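Local coordinates for protein probable glutaminase ybaS (Escherichia coli, PDB 1U60) that catalyses the hydrolysis of L-glutamine to L-glutamate and ammonium, as a member of the glutaminase family in the beta-lactamase clan, at residues Q9-A14 with A297-Q302; A42-T47 with N201-A206; V254-K259 with I266-P271. One frame throughout, in Å; residues are numbered along the deposited sequence.

In the fold
The three contacts tie layers around the five-stranded antiparallel sheet, on which helix 4-18 and helix 290-303 cover one face and helix 202-213 the other. Contact 1 pairs the two covering helices, one from each end of the chain. Contact 2 sets strand 42-47 against helix 202-213, and contact 3 is the hairpin at the sheet edge. Along the chain both fall between the segments of contact 1, contact 2 closing before contact 3 opens. Their centres lie about 12 to 14 Å apart. Val299 meets Val43 and Ile45, Ala300 meets Leu256, and Leu205 meets Leu267, so the three form one continuous core; in contact 3, Lys259 lies beside Tyr244 and Ser66, predicted to bind substrate.

Contact 1: residues Q9-A14 with A297-Q302; sequences QAVDQA and ASVAKQ
Ala10 and Ala14 of the N-terminal helix 4-18 receive Val299 and Gln302 of helix 290-303, near the C-terminus. Such a pair of terminal helices lying on one face of an antiparallel sheet is familiar from the beta-lactamase clan. The axes of the two short segments run at 137° to each other, closer to antiparallel than to parallel, and come within 8.7 Å, consistent with the small Ala10 and Ala14 side chains that point at the partner helix.

The tight side is the one next to the sheet. There Val299 keeps CG2 beside its own backbone N (chi1 173°), which sends this methyl between the helices, 3.8 Å from Ala14 CB and 4.3 Å from Val11 CG1. Val11 and Val299 both also touch Val43 and Ile45 of strand 42-47.

The outer side is looser and polar, with exposed Gln13 beside partly exposed Gln302; Gln13 CB passes 3.6 Å from Gln302 OE1. Ser298 belongs to this flank too, its OG 3.6 Å from Ala14 CB. Here the extended Gln302 side chain reaches back over its own helix, and its amide nitrogen does the bridging. NE2 bonds to Ser298 OG within its helix at 2.9 Å, which helps fix the amide's rotation. Toward helix 4-18, Gln302 NE2 gives a bent hydrogen bond of 3.1 Å to Ala10 O, a carbonyl already used in the helical bond from Ala14 N.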
ATOM      1  N   GLN A   9       6.971 -28.679   2.691  1.00 15.65           N
ATOM      2  CA  GLN A   9       7.477 -28.686   1.312  1.00 16.46           C
ATOM      3  C   GLN A   9       7.736 -27.302   0.783  1.00 14.97           C
ATOM      4  O   GLN A   9       8.693 -27.079   0.068  1.00 14.33           O
ATOM      5  CB  GLN A   9       6.503 -29.367   0.335  1.00 17.31           C
ATOM      6  CG  GLN A   9       6.484 -30.880   0.397  1.00 23.82           C
ATOM      7  CD  GLN A   9       5.470 -31.472  -0.571  1.00 31.39           C
ATOM      8  OE1 GLN A   9       5.186 -30.865  -1.634  1.00 35.93           O
ATOM      9  NE2 GLN A   9       4.930 -32.656  -0.230  1.00 35.18           N
ATOM     10  N   ALA A  10       6.854 -26.367   1.111  1.00 14.51           N
ATOM     11  CA  ALA A  10       7.010 -24.995   0.677  1.00 13.58           C
ATOM     12  C   ALA A  10       8.248 -24.347   1.239  1.00 12.33           C
ATOM     13  O   ALA A  10       8.983 -23.755   0.480  1.00 11.96           O
ATOM     14  CB  ALA A  10       5.763 -24.173   0.991  1.00 14.18           C
ATOM     15  N   VAL A  11       8.532 -24.470   2.552  1.00 12.66           N
ATOM     16  CA  VAL A  11       9.750 -23.882   3.085  1.00 12.42           C
ATOM     17  C   VAL A  11      11.005 -24.621   2.577  1.00 13.24           C
ATOM     18  O   VAL A  11      12.020 -23.983   2.345  1.00 12.30           O
ATOM     19  CB  VAL A  11       9.841 -23.782   4.663  1.00 14.02           C
ATOM     20  CG1 VAL A  11       8.679 -22.928   5.197  1.00 12.44           C
ATOM     21  CG2 VAL A  11       9.859 -25.101   5.328  1.00 15.17           C
ATOM     22  N   ASP A  12      10.933 -25.946   2.471  1.00 13.54           N
ATOM     23  CA  ASP A  12      12.032 -26.734   1.867  1.00 14.35           C
ATOM     24  C   ASP A  12      12.386 -26.316   0.446  1.00 14.23           C
ATOM     25  O   ASP A  12      13.559 -26.078   0.128  1.00 14.03           O
ATOM     26  CB  ASP A  12      11.700 -28.243   1.904  1.00 14.42           C
ATOM     27  CG  ASP A  12      11.824 -28.829   3.325  1.00 17.03           C
ATOM     28  OD1 ASP A  12      12.306 -28.132   4.232  1.00 17.57           O
ATOM     29  OD2 ASP A  12      11.492 -29.995   3.603  1.00 19.31           O
ATOM     30  N   GLN A  13      11.384 -26.180  -0.401  1.00 15.02           N
ATOM     31  CA  GLN A  13      11.614 -25.768  -1.789  1.00 16.44           C
ATOM     32  C   GLN A  13      12.086 -24.326  -1.905  1.00 15.95           C
ATOM     33  O   GLN A  13      12.946 -24.013  -2.731  1.00 14.60           O
ATOM     34  CB  GLN A  13      10.354 -26.017  -2.617  1.00 17.97           C
ATOM     35  CG  GLN A  13       9.999 -27.515  -2.619  1.00 24.22           C
ATOM     36  CD  GLN A  13       8.838 -27.916  -3.529  1.00 31.16           C
ATOM     37  OE1 GLN A  13       8.152 -27.061  -4.109  1.00 36.77           O
ATOM     38  NE2 GLN A  13       8.621 -29.235  -3.656  1.00 32.51           N
ATOM     39  N   ALA A  14      11.555 -23.426  -1.077  1.00 14.17           N
ATOM     40  CA  ALA A  14      12.063 -22.060  -1.106  1.00 13.81           C
ATOM     41  C   ALA A  14      13.539 -21.983  -0.727  1.00 12.93           C
ATOM     42  O   ALA A  14      14.285 -21.197  -1.294  1.00 11.80           O
ATOM     43  CB  ALA A  14      11.235 -21.151  -0.156  1.00 13.25           C
ATOM     44  N   ALA A 297       8.762 -14.689  -0.708  1.00  9.36           N
ATOM     45  CA  ALA A 297       7.921 -14.640  -1.897  1.00  9.82           C
ATOM     46  C   ALA A 297       7.622 -16.032  -2.424  1.00 10.35           C
ATOM     47  O   ALA A 297       6.515 -16.340  -2.846  1.00 10.30           O
ATOM     48  CB  ALA A 297       8.591 -13.782  -2.981  1.00 11.30           C
ATOM     49  N   SER A 298       8.644 -16.899  -2.415  1.00  9.89           N
ATOM     50  CA  SER A 298       8.466 -18.263  -2.901  1.00  9.47           C
ATOM     51  C   SER A 298       7.418 -19.044  -2.096  1.00  9.28           C
ATOM     52  O   SER A 298       6.517 -19.657  -2.643  1.00  9.76           O
ATOM     53  CB  SER A 298       9.799 -19.009  -2.884  1.00 10.22           C
ATOM     54  OG  SER A 298       9.568 -20.364  -3.298  1.00 12.67           O
ATOM     55  N   VAL A 299       7.492 -18.989  -0.761  1.00  9.33           N
ATOM     56  CA  VAL A 299       6.534 -19.675   0.061  1.00 10.27           C
ATOM     57  C   VAL A 299       5.121 -19.157  -0.256  1.00 11.17           C
ATOM     58  O   VAL A 299       4.172 -19.941  -0.455  1.00 10.28           O
ATOM     59  CB  VAL A 299       6.874 -19.510   1.559  1.00 10.52           C
ATOM     60  CG1 VAL A 299       5.744 -20.096   2.488  1.00  9.38           C
ATOM     61  CG2 VAL A 299       8.208 -20.181   1.906  1.00 11.58           C
ATOM     62  N   ALA A 300       4.990 -17.822  -0.312  1.00 10.45           N
ATOM     63  CA  ALA A 300       3.698 -17.218  -0.498  1.00 11.59           C
ATOM     64  C   ALA A 300       3.154 -17.617  -1.884  1.00 11.76           C
ATOM     65  O   ALA A 300       1.956 -17.913  -2.028  1.00 12.40           O
ATOM     66  CB  ALA A 300       3.774 -15.695  -0.370  1.00 11.77           C
ATOM     67  N   LYS A 301       4.025 -17.675  -2.879  1.00 13.60           N
ATOM     68  CA  LYS A 301       3.589 -18.001  -4.245  1.00 14.27           C
ATOM     69  C   LYS A 301       3.183 -19.476  -4.333  1.00 14.55           C
ATOM     70  O   LYS A 301       2.185 -19.839  -4.958  1.00 15.23           O
ATOM     71  CB  LYS A 301       4.707 -17.752  -5.228  1.00 15.50           C
ATOM     72  CG  LYS A 301       4.321 -18.015  -6.678  1.00 20.49           C
ATOM     73  CD  LYS A 301       5.255 -17.309  -7.654  1.00 26.64           C
ATOM     74  CE  LYS A 301       4.811 -17.521  -9.104  1.00 28.86           C
ATOM     75  NZ  LYS A 301       5.863 -18.228  -9.884  1.00 31.68           N
ATOM     76  N   GLN A 302       3.970 -20.334  -3.715  1.00 14.37           N
ATOM     77  CA  GLN A 302       3.693 -21.775  -3.724  1.00 15.34           C
ATOM     78  C   GLN A 302       2.374 -22.080  -3.011  1.00 15.03           C
ATOM     79  O   GLN A 302       1.662 -22.982  -3.434  1.00 14.43           O
ATOM     80  CB  GLN A 302       4.796 -22.562  -3.037  1.00 15.37           C
ATOM     81  CG  GLN A 302       6.127 -22.702  -3.776  1.00 17.98           C
ATOM     82  CD  GLN A 302       7.142 -23.457  -2.917  1.00 22.18           C
ATOM     83  OE1 GLN A 302       7.008 -24.683  -2.736  1.00 21.51           O
ATOM     84  NE2 GLN A 302       8.096 -22.722  -2.311  1.00 17.65           N
TER

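Contact 2: residues A42-T47 with N201-A206; sequences AVAIVT and NTIELA. With EDO (1,2-ethanediol), chain I.
Thr202 rests on Ala42, and at the start of its helix two flat groups, the Asn201 amide and the Glu204 carboxylate, are held through their polar atoms. Asn201 OD1 takes the Glu204 N-H at 2.8 Å, with the donor nearly in line with the C=O bond (167°). The other end of the amide, ND2, makes an almost straight 3.0 Å bond to O2 of a 1,2-ethanediol, probably from the crystallisation liquor; this O2 is also 3.8 Å from Glu204 OE2. In the other direction, Glu204 OE1 accepts from Asn201 N on its anti side, 32° out of plane, and makes a salt bridge to Arg61, whose side chain also touches Asn201.

These reciprocal bonds form a capping box at the N-terminus of helix 202-213, which packs on the face of the central antiparallel sheet away from helices 4-18 and 290-303. Apolar contact does the joining. Thr202 turns CG2 anti to the backbone N, placing the methyl 4.0 Å from Ala44 CB, while OG1 of the same residue approaches Ala42 CB at 3.5 Å. Ile203 CG1 comes to Ala44 CB from the neighbouring position. About one helical turn after Ile203, Ala206 CB lies 3.7 Å from Val46 CG2, which also touches Ile203 O.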
ATOM      1  N   ALA A  42      17.740 -18.853   6.080  1.00  7.44           N
ATOM      2  CA  ALA A  42      16.652 -19.576   6.716  1.00  7.80           C
ATOM      3  C   ALA A  42      15.333 -19.053   6.232  1.00  8.23           C
ATOM      4  O   ALA A  42      15.231 -17.885   5.801  1.00  7.98           O
ATOM      5  CB  ALA A  42      16.744 -19.494   8.219  1.00  9.10           C
ATOM      6  N   VAL A  43      14.347 -19.926   6.285  1.00  8.88           N
ATOM      7  CA  VAL A  43      12.976 -19.549   6.021  1.00  8.72           C
ATOM      8  C   VAL A  43      12.061 -20.370   6.931  1.00  9.68           C
ATOM      9  O   VAL A  43      12.341 -21.538   7.280  1.00  9.22           O
ATOM     10  CB  VAL A  43      12.618 -19.701   4.544  1.00 10.44           C
ATOM     11  CG1 VAL A  43      12.919 -21.117   4.045  1.00 11.38           C
ATOM     12  CG2 VAL A  43      11.201 -19.323   4.299  1.00  8.66           C
ATOM     13  N   ALA A  44      10.979 -19.748   7.378  1.00  9.03           N
ATOM     14  CA  ALA A  44      10.050 -20.410   8.304  1.00  8.39           C
ATOM     15  C   ALA A  44       8.619 -19.931   8.131  1.00  9.08           C
ATOM     16  O   ALA A  44       8.376 -18.801   7.789  1.00  8.30           O
ATOM     17  CB  ALA A  44      10.458 -20.184   9.787  1.00  7.87           C
ATOM     18  N   ILE A  45       7.683 -20.820   8.500  1.00  9.58           N
ATOM     19  CA  ILE A  45       6.284 -20.525   8.688  1.00  9.25           C
ATOM     20  C   ILE A  45       5.915 -20.824  10.148  1.00  9.66           C
ATOM     21  O   ILE A  45       6.310 -21.833  10.726  1.00 10.63           O
ATOM     22  CB  ILE A  45       5.432 -21.455   7.817  1.00  9.36           C
ATOM     23  CG1 ILE A  45       5.600 -21.168   6.332  1.00  9.78           C
ATOM     24  CG2 ILE A  45       3.974 -21.419   8.232  1.00  9.57           C
ATOM     25  CD1 ILE A  45       5.046 -22.248   5.397  1.00 10.41           C
ATOM     26  N   VAL A  46       5.152 -19.904  10.742  1.00  9.19           N
ATOM     27  CA  VAL A  46       4.453 -20.164  11.968  1.00  9.46           C
ATOM     28  C   VAL A  46       2.970 -19.908  11.704  1.00  9.56           C
ATOM     29  O   VAL A  46       2.583 -18.809  11.331  1.00  9.79           O
ATOM     30  CB  VAL A  46       4.961 -19.313  13.120  1.00  8.27           C
ATOM     31  CG1 VAL A  46       4.065 -19.606  14.381  1.00  8.48           C
ATOM     32  CG2 VAL A  46       6.440 -19.650  13.403  1.00  9.32           C
ATOM     33  N   THR A  47       2.135 -20.932  11.878  1.00  9.98           N
ATOM     34  CA  THR A  47       0.711 -20.802  11.540  1.00 10.39           C
ATOM     35  C   THR A  47      -0.064 -20.235  12.709  1.00 11.21           C
ATOM     36  O   THR A  47       0.410 -20.259  13.829  1.00  9.69           O
ATOM     37  CB  THR A  47       0.067 -22.165  11.146  1.00 10.26           C
ATOM     38  OG1 THR A  47      -0.084 -23.026  12.293  1.00 12.07           O
ATOM     39  CG2 THR A  47       0.987 -22.931  10.175  1.00 11.30           C
ATOM     40  N   ASN A 201      15.686 -15.103  15.985  1.00  8.02           N
ATOM     41  CA  ASN A 201      15.906 -16.014  14.890  1.00  8.59           C
ATOM     42  C   ASN A 201      14.729 -16.027  13.930  1.00  7.60           C
ATOM     43  O   ASN A 201      13.737 -15.300  14.115  1.00  8.46           O
ATOM     44  CB  ASN A 201      16.271 -17.424  15.339  1.00  8.37           C
ATOM     45  CG  ASN A 201      15.238 -18.073  16.144  1.00  9.36           C
ATOM     46  OD1 ASN A 201      14.026 -17.932  15.891  1.00  8.86           O
ATOM     47  ND2 ASN A 201      15.687 -18.847  17.170  1.00  9.18           N
ATOM     48  N   THR A 202      14.833 -16.828  12.908  1.00  7.51           N
ATOM     49  CA  THR A 202      13.830 -16.774  11.846  1.00  7.52           C
ATOM     50  C   THR A 202      12.471 -17.288  12.340  1.00  8.12           C
ATOM     51  O   THR A 202      11.422 -16.819  11.873  1.00  8.81           O
ATOM     52  CB  THR A 202      14.320 -17.533  10.647  1.00  7.41           C
ATOM     53  OG1 THR A 202      15.499 -16.877  10.139  1.00  8.17           O
ATOM     54  CG2 THR A 202      13.329 -17.488   9.462  1.00  9.29           C
ATOM     55  N   ILE A 203      12.491 -18.284  13.229  1.00  8.47           N
ATOM     56  CA  ILE A 203      11.248 -18.776  13.811  1.00  8.95           C
ATOM     57  C   ILE A 203      10.588 -17.697  14.649  1.00  7.32           C
ATOM     58  O   ILE A 203       9.373 -17.557  14.631  1.00  8.17           O
ATOM     59  CB  ILE A 203      11.489 -20.118  14.520  1.00  9.52           C
ATOM     60  CG1 ILE A 203      11.650 -21.197  13.422  1.00 10.73           C
ATOM     61  CG2 ILE A 203      10.308 -20.519  15.374  1.00 11.26           C
ATOM     62  CD1 ILE A 203      12.169 -22.482  13.895  1.00 11.61           C
ATOM     63  N   GLU A 204      11.389 -16.982  15.439  1.00  8.14           N
ATOM     64  CA  GLU A 204      10.887 -15.878  16.241  1.00  7.44           C
ATOM     65  C   GLU A 204      10.308 -14.769  15.384  1.00  7.23           C
ATOM     66  O   GLU A 204       9.243 -14.246  15.682  1.00  7.73           O
ATOM     67  CB  GLU A 204      11.989 -15.378  17.153  1.00  8.50           C
ATOM     68  CG  GLU A 204      12.236 -16.424  18.245  1.00  6.54           C
ATOM     69  CD  GLU A 204      13.546 -16.246  19.028  1.00 10.24           C
ATOM     70  OE1 GLU A 204      14.473 -15.501  18.581  1.00 10.46           O
ATOM     71  OE2 GLU A 204      13.639 -16.939  20.087  1.00 11.55           O
ATOM     72  N   LEU A 205      10.976 -14.464  14.270  1.00  7.51           N
ATOM     73  CA  LEU A 205      10.427 -13.477  13.327  1.00  7.61           C
ATOM     74  C   LEU A 205       9.106 -13.919  12.741  1.00  7.35           C
ATOM     75  O   LEU A 205       8.159 -13.131  12.676  1.00  7.02           O
ATOM     76  CB  LEU A 205      11.440 -13.136  12.262  1.00  7.89           C
ATOM     77  CG  LEU A 205      11.068 -12.107  11.201  1.00  8.51           C
ATOM     78  CD1 LEU A 205      10.635 -10.809  11.911  1.00 10.38           C
ATOM     79  CD2 LEU A 205      12.196 -11.811  10.235  1.00  8.76           C
ATOM     80  N   ALA A 206       9.029 -15.172  12.315  1.00  7.85           N
ATOM     81  CA  ALA A 206       7.787 -15.737  11.822  1.00  8.06           C
ATOM     82  C   ALA A 206       6.700 -15.752  12.861  1.00  8.09           C
ATOM     83  O   ALA A 206       5.534 -15.624  12.533  1.00  8.39           O
ATOM     84  CB  ALA A 206       7.993 -17.135  11.224  1.00  9.17           C
TER
HETATM   85  C1  EDO I1217      13.808 -22.588  17.523  1.00 25.95           C
HETATM   86  O1  EDO I1217      14.973 -22.370  16.675  1.00 19.39           O
HETATM   87  C2  EDO I1217      13.132 -21.278  17.927  1.00 25.93           C
HETATM   88  O2  EDO I1217      13.839 -20.493  18.906  1.00 23.35           O

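Contact 3: residues V254-K259 with I266-P271; sequences VGLPGK and ILAVVP
Lys259 pairs with Leu267, and Gly258 with Ala268, in the antiparallel hairpin of strands 258-260 and 265-270 that ends the central sheet. Lys259 opens a Lys-Ser-Gly sequence, consistent with the Lys-Thr/Ser-Gly motif of beta-lactamase relatives.

Backbone bonds come first. Lys259 and Leu267 make the hydrogen-bonded pair, with Lys259 N to Leu267 O at 2.9 Å and Leu267 N meeting Lys259 O in the carbonyl plane at 2.8 Å. Pro257 O, just before strand 258-260, accepts from Val269 N at 3.0 Å, nearly in line with its C=O bond (171°). That oxygen also takes a CA-H...O contact from Ala268 CA, 3.3 Å away. Gly258, lacking a side chain, lets its CA sit only 2.9 Å from Leu267 O.

Apolar contacts divide between the faces. On the side of helix 290-303, Leu256 lays CB against Ala268 CB; with CG anti to the carbonyl carbon (chi1 -62°), it sets CD1 3.8 Å from Val270 CG2. Opposite, Leu267 and Val269 pack on helix 202-213. Pro257 CG packs on Val269 CB, and Pro257 touches Met238 and Met239 of helix 231-241 and Phe308 of the second subunit.

The polar end of Lys259 has its partners beyond the hairpin: NZ bonds to Tyr244 OH and Gly242 O, and weakly to Ser66 OG. Tyr244 and Ser66 are both predicted to bind substrate, which places the lysine beside the probable active site.

One buried polar atom, Val269 O, has no hydrogen-bond partner in the model; Leu256 CD2 lies 3.7 Å and Pro257 CD 3.4 Å from it.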
ATOM      1  N   VAL A 254       4.184  -9.867  -4.529  1.00  9.29           N
ATOM      2  CA  VAL A 254       3.853 -10.782  -3.450  1.00  9.14           C
ATOM      3  C   VAL A 254       2.443 -10.532  -2.866  1.00  8.38           C
ATOM      4  O   VAL A 254       1.694 -11.485  -2.563  1.00  8.72           O
ATOM      5  CB  VAL A 254       4.911 -10.635  -2.326  1.00  9.76           C
ATOM      6  CG1 VAL A 254       4.649 -11.617  -1.218  1.00  9.89           C
ATOM      7  CG2 VAL A 254       6.323 -10.871  -2.862  1.00  9.54           C
ATOM      8  N   GLY A 255       2.074  -9.256  -2.684  1.00  7.47           N
ATOM      9  CA  GLY A 255       0.754  -8.911  -2.186  1.00  7.48           C
ATOM     10  C   GLY A 255       0.465  -9.300  -0.736  1.00  8.13           C
ATOM     11  O   GLY A 255      -0.678  -9.585  -0.340  1.00  7.65           O
ATOM     12  N   LEU A 256       1.504  -9.296   0.072  1.00  8.45           N
ATOM     13  CA  LEU A 256       1.328  -9.491   1.486  1.00  8.16           C
ATOM     14  C   LEU A 256       2.052  -8.386   2.244  1.00  9.02           C
ATOM     15  O   LEU A 256       3.157  -7.982   1.869  1.00  7.65           O
ATOM     16  CB  LEU A 256       1.907 -10.821   1.926  1.00  8.53           C
ATOM     17  CG  LEU A 256       1.336 -12.109   1.349  1.00  9.38           C
ATOM     18  CD1 LEU A 256       2.221 -13.280   1.773  1.00  9.09           C
ATOM     19  CD2 LEU A 256      -0.077 -12.326   1.795  1.00  8.74           C
ATOM     20  N   PRO A 257       1.455  -7.919   3.335  1.00  8.72           N
ATOM     21  CA  PRO A 257       2.136  -6.911   4.186  1.00  9.03           C
ATOM     22  C   PRO A 257       3.420  -7.446   4.737  1.00  8.03           C
ATOM     23  O   PRO A 257       3.434  -8.538   5.272  1.00  8.84           O
ATOM     24  CB  PRO A 257       1.144  -6.629   5.312  1.00  9.95           C
ATOM     25  CG  PRO A 257       0.044  -7.635   5.145  1.00 10.42           C
ATOM     26  CD  PRO A 257       0.130  -8.297   3.855  1.00  8.50           C
ATOM     27  N   GLY A 258       4.478  -6.662   4.616  1.00  7.75           N
ATOM     28  CA  GLY A 258       5.810  -7.151   4.969  1.00  7.66           C
ATOM     29  C   GLY A 258       6.645  -6.094   5.668  1.00  9.26           C
ATOM     30  O   GLY A 258       6.279  -4.922   5.781  1.00  6.92           O
ATOM     31  N   LYS A 259       7.804  -6.548   6.133  1.00  8.71           N
ATOM     32  CA  LYS A 259       8.788  -5.669   6.761  1.00  7.65           C
ATOM     33  C   LYS A 259      10.166  -6.253   6.621  1.00  7.65           C
ATOM     34  O   LYS A 259      10.362  -7.452   6.835  1.00  9.00           O
ATOM     35  CB  LYS A 259       8.475  -5.475   8.233  1.00  7.19           C
ATOM     36  CG  LYS A 259       9.353  -4.478   8.973  1.00  6.82           C
ATOM     37  CD  LYS A 259       8.985  -3.032   8.707  1.00  7.62           C
ATOM     38  CE  LYS A 259      10.085  -2.024   9.013  1.00  7.96           C
ATOM     39  NZ  LYS A 259      11.177  -1.923   7.995  1.00  7.58           N
ATOM     40  N   ILE A 266      13.246 -10.713   6.719  1.00  8.94           N
ATOM     41  CA  ILE A 266      12.074 -10.346   5.954  1.00  7.61           C
ATOM     42  C   ILE A 266      10.906 -11.037   6.600  1.00  8.90           C
ATOM     43  O   ILE A 266      10.933 -12.249   6.807  1.00  9.79           O
ATOM     44  CB  ILE A 266      12.189 -10.793   4.454  1.00  8.54           C
ATOM     45  CG1 ILE A 266      13.387 -10.113   3.747  1.00  9.08           C
ATOM     46  CG2 ILE A 266      10.892 -10.516   3.666  1.00  9.62           C
ATOM     47  CD1 ILE A 266      13.309  -8.634   3.573  1.00  9.57           C
ATOM     48  N   LEU A 267       9.879 -10.251   6.905  1.00  7.97           N
ATOM     49  CA  LEU A 267       8.623 -10.791   7.456  1.00  9.01           C
ATOM     50  C   LEU A 267       7.491 -10.528   6.497  1.00  9.41           C
ATOM     51  O   LEU A 267       7.377  -9.432   5.922  1.00  9.68           O
ATOM     52  CB  LEU A 267       8.332 -10.048   8.743  1.00 10.01           C
ATOM     53  CG  LEU A 267       6.951 -10.262   9.413  1.00 14.32           C
ATOM     54  CD1 LEU A 267       6.837 -11.697   9.918  1.00 17.23           C
ATOM     55  CD2 LEU A 267       6.783  -9.230  10.512  1.00 16.02           C
ATOM     56  N   ALA A 268       6.597 -11.496   6.365  1.00  9.92           N
ATOM     57  CA  ALA A 268       5.327 -11.234   5.742  1.00  9.74           C
ATOM     58  C   ALA A 268       4.183 -11.853   6.537  1.00 10.29           C
ATOM     59  O   ALA A 268       4.351 -12.873   7.200  1.00 10.75           O
ATOM     60  CB  ALA A 268       5.321 -11.775   4.362  1.00 10.94           C
ATOM     61  N   VAL A 269       3.012 -11.240   6.456  1.00  8.49           N
ATOM     62  CA  VAL A 269       1.838 -11.730   7.183  1.00  7.62           C
ATOM     63  C   VAL A 269       0.754 -12.131   6.203  1.00  8.63           C
ATOM     64  O   VAL A 269       0.385 -11.357   5.340  1.00  7.53           O
ATOM     65  CB  VAL A 269       1.305 -10.617   8.121  1.00  7.48           C
ATOM     66  CG1 VAL A 269       0.072 -11.135   8.869  1.00  7.99           C
ATOM     67  CG2 VAL A 269       2.417 -10.202   9.052  1.00 10.48           C
ATOM     68  N   VAL A 270       0.197 -13.333   6.386  1.00  8.67           N
ATOM     69  CA  VAL A 270      -1.003 -13.783   5.692  1.00  9.20           C
ATOM     70  C   VAL A 270      -2.167 -13.641   6.691  1.00  9.68           C
ATOM     71  O   VAL A 270      -2.291 -14.455   7.621  1.00 10.30           O
ATOM     72  CB  VAL A 270      -0.888 -15.248   5.159  1.00  9.53           C
ATOM     73  CG1 VAL A 270      -2.098 -15.599   4.307  1.00 11.40           C
ATOM     74  CG2 VAL A 270       0.375 -15.417   4.320  1.00  9.61           C
ATOM     75  N   PRO A 271      -2.968 -12.584   6.573  1.00  9.34           N
ATOM     76  CA  PRO A 271      -4.001 -12.299   7.580  1.00  9.44           C
ATOM     77  C   PRO A 271      -4.916 -13.523   7.754  1.00 10.62           C
ATOM     78  O   PRO A 271      -5.425 -14.117   6.773  1.00 10.38           O
ATOM     79  CB  PRO A 271      -4.764 -11.088   6.975  1.00 10.35           C
ATOM     80  CG  PRO A 271      -3.831 -10.456   6.067  1.00 10.65           C
ATOM     81  CD  PRO A 271      -2.999 -11.593   5.487  1.00  9.67           C
TER